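HslVU complex proteolytic subunit, putative (Trypanosoma brucei brucei, PDB 4HNZ) forms the threonine-protease chamber of the mitochondrial HslVU complex, degrading proteins unfolded by HslU and thereby controlling PIF2 helicase levels in mitochondrial DNA replication. Local coordinates at residues D40-G45 / L95-A100. Sequence-based numbering, arbitrary orientation.
Sequences DDVVIG and LIVCSA
V43 and C98 face each other across antiparallel strands, each giving its N-H to the other's carbonyl, with C98 N 2.8 Å from V43 O. G45 and I96 repeat the reciprocal pair, with G45 N 2.9 Å from I96 O. Between them, I44 sits opposite V97 in a non-hydrogen-bonded pair. I44 CB comes within 3.7 Å of I96 O, and I44 CG1, anti to the backbone N (chi1 175°), passes 3.3 Å from the same oxygen. The extended side chain then carries I44 CD1 to L95 CD1, 3.9 Å away, with V97 CG2 a looser neighbour, while helix 50-66 packs on I44 and V97 through L60. Further along, V42 CG1 meets V97 CG1 at 3.8 Å. On the other face, V43 CG2 rests against C98 CB. Beside the paired residues, a water donates to D41 O (2.7 Å) and accepts from A100 N; S99 OG accepts from E102 N, outside the two segments. Both strands lie inside the antiparallel sheet, between 35-39 and 103-107, and G45 lies near T1, the probable nucleophile. Helices covering the I44 and V97 face match the alpha-beta-beta-alpha sandwich of the Ntn-hydrolase fold of proteasome-type subunits.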
ATOM      1  N   ASP A  40      36.207 -33.775   2.397  1.00 40.51           N
ATOM      2  CA  ASP A  40      36.390 -34.536   3.619  1.00 44.11           C
ATOM      3  C   ASP A  40      36.380 -33.700   4.881  1.00 41.19           C
ATOM      4  O   ASP A  40      36.111 -34.221   5.959  1.00 41.20           O
ATOM      5  CB  ASP A  40      37.727 -35.290   3.577  1.00 48.08           C
ATOM      6  CG  ASP A  40      37.735 -36.383   2.528  1.00 53.38           C
ATOM      7  OD1 ASP A  40      36.775 -37.178   2.470  1.00 54.61           O
ATOM      8  OD2 ASP A  40      38.679 -36.425   1.721  1.00 59.88           O
ATOM      9  N   ASP A  41      36.699 -32.425   4.743  1.00 38.71           N
ATOM     10  CA  ASP A  41      36.868 -31.560   5.882  1.00 36.99           C
ATOM     11  C   ASP A  41      35.724 -30.561   6.045  1.00 34.15           C
ATOM     12  O   ASP A  41      35.731 -29.834   7.006  1.00 32.85           O
ATOM     13  CB  ASP A  41      38.186 -30.781   5.743  1.00 38.86           C
ATOM     14  CG  ASP A  41      39.402 -31.692   5.620  1.00 43.28           C
ATOM     15  OD1 ASP A  41      39.449 -32.767   6.302  1.00 46.94           O
ATOM     16  OD2 ASP A  41      40.289 -31.356   4.819  1.00 44.74           O
ATOM     17  N   VAL A  42      34.794 -30.487   5.096  1.00 30.31           N
ATOM     18  CA  VAL A  42      33.877 -29.360   5.047  1.00 27.26           C
ATOM     19  C   VAL A  42      32.456 -29.795   4.692  1.00 26.68           C
ATOM     20  O   VAL A  42      32.219 -30.481   3.693  1.00 26.12           O
ATOM     21  CB  VAL A  42      34.342 -28.282   4.048  1.00 26.35           C
ATOM     22  CG1 VAL A  42      33.360 -27.167   3.997  1.00 26.35           C
ATOM     23  CG2 VAL A  42      35.703 -27.737   4.425  1.00 27.14           C
ATOM     24  N   VAL A  43      31.520 -29.412   5.549  1.00 25.79           N
ATOM     25  CA  VAL A  43      30.121 -29.709   5.307  1.00 24.82           C
ATOM     26  C   VAL A  43      29.349 -28.415   5.366  1.00 23.93           C
ATOM     27  O   VAL A  43      29.766 -27.414   5.967  1.00 23.32           O
ATOM     28  CB  VAL A  43      29.550 -30.723   6.318  1.00 25.10           C
ATOM     29  CG1 VAL A  43      30.260 -32.036   6.231  1.00 26.07           C
ATOM     30  CG2 VAL A  43      29.680 -30.215   7.746  1.00 25.25           C
ATOM     31  N   ILE A  44      28.238 -28.405   4.673  1.00 25.28           N
ATOM     32  CA  ILE A  44      27.459 -27.179   4.545  1.00 26.05           C
ATOM     33  C   ILE A  44      25.957 -27.478   4.579  1.00 23.94           C
ATOM     34  O   ILE A  44      25.534 -28.539   4.135  1.00 24.89           O
ATOM     35  CB  ILE A  44      27.823 -26.413   3.284  1.00 28.08           C
ATOM     36  CG1 ILE A  44      26.908 -25.212   3.125  1.00 30.77           C
ATOM     37  CG2 ILE A  44      27.604 -27.263   2.078  1.00 31.52           C
ATOM     38  CD1 ILE A  44      27.533 -24.168   2.234  1.00 35.10           C
ATOM     39  N   GLY A  45      25.214 -26.600   5.266  1.00 21.10           N
ATOM     40  CA  GLY A  45      23.821 -26.731   5.421  1.00 19.56           C
ATOM     41  C   GLY A  45      23.171 -25.482   4.914  1.00 18.45           C
ATOM     42  O   GLY A  45      23.730 -24.422   5.045  1.00 17.00           O
ATOM     43  N   LEU A  95      23.409 -20.021   4.660  1.00 17.30           N
ATOM     44  CA  LEU A  95      24.358 -21.177   4.688  1.00 16.97           C
ATOM     45  C   LEU A  95      25.038 -21.236   5.976  1.00 15.73           C
ATOM     46  O   LEU A  95      25.310 -20.198   6.563  1.00 15.70           O
ATOM     47  CB  LEU A  95      25.449 -21.028   3.655  1.00 17.38           C
ATOM     48  CG  LEU A  95      24.994 -20.822   2.228  1.00 18.52           C
ATOM     49  CD1 LEU A  95      26.211 -20.615   1.355  1.00 19.49           C
ATOM     50  CD2 LEU A  95      24.127 -21.980   1.676  1.00 18.99           C
ATOM     51  N   ILE A  96      25.239 -22.437   6.467  1.00 15.50           N
ATOM     52  CA  ILE A  96      26.219 -22.665   7.524  1.00 15.90           C
ATOM     53  C   ILE A  96      27.275 -23.573   6.949  1.00 16.43           C
ATOM     54  O   ILE A  96      26.960 -24.627   6.378  1.00 15.34           O
ATOM     55  CB  ILE A  96      25.611 -23.345   8.746  1.00 15.69           C
ATOM     56  CG1 ILE A  96      24.664 -22.393   9.444  1.00 15.02           C
ATOM     57  CG2 ILE A  96      26.708 -23.701   9.731  1.00 16.44           C
ATOM     58  CD1 ILE A  96      23.979 -22.978  10.665  1.00 15.31           C
ATOM     59  N   VAL A  97      28.536 -23.168   7.123  1.00 17.97           N
ATOM     60  CA  VAL A  97      29.684 -23.950   6.663  1.00 19.34           C
ATOM     61  C   VAL A  97      30.457 -24.393   7.886  1.00 20.40           C
ATOM     62  O   VAL A  97      30.902 -23.539   8.644  1.00 19.38           O
ATOM     63  CB  VAL A  97      30.695 -23.116   5.846  1.00 20.91           C
ATOM     64  CG1 VAL A  97      31.521 -24.020   4.923  1.00 21.94           C
ATOM     65  CG2 VAL A  97      30.020 -22.059   5.049  1.00 21.09           C
ATOM     66  N   CYS A  98      30.760 -25.688   7.968  1.00 22.47           N
ATOM     67  CA  CYS A  98      31.595 -26.249   9.009  1.00 24.90           C
ATOM     68  C   CYS A  98      32.816 -26.986   8.558  1.00 24.64           C
ATOM     69  O   CYS A  98      32.784 -27.775   7.625  1.00 23.09           O
ATOM     70  CB  CYS A  98      30.829 -27.328   9.755  1.00 27.72           C
ATOM     71  SG  CYS A  98      29.559 -26.652  10.756  1.00 32.16           S
ATOM     72  N   SER A  99      33.898 -26.711   9.269  1.00 26.57           N
ATOM     73  CA  SER A  99      35.032 -27.587   9.310  1.00 27.61           C
ATOM     74  C   SER A  99      35.201 -27.980  10.768  1.00 29.82           C
ATOM     75  O   SER A  99      34.463 -27.529  11.651  1.00 26.04           O
ATOM     76  CB  SER A  99      36.280 -26.897   8.794  1.00 26.82           C
ATOM     77  OG  SER A  99      36.653 -25.879   9.677  1.00 26.47           O
ATOM     78  N   ALA A 100      36.207 -28.813  11.021  1.00 34.36           N
ATOM     79  CA  ALA A 100      36.536 -29.206  12.386  1.00 37.12           C
ATOM     80  C   ALA A 100      36.947 -27.966  13.170  1.00 37.89           C
ATOM     81  O   ALA A 100      36.510 -27.791  14.305  1.00 39.02           O
ATOM     82  CB  ALA A 100      37.628 -30.254  12.401  1.00 38.26           C
TER
HETATM   83  O   HOH W   1      37.246 -30.788   9.058  1.00 32.34           O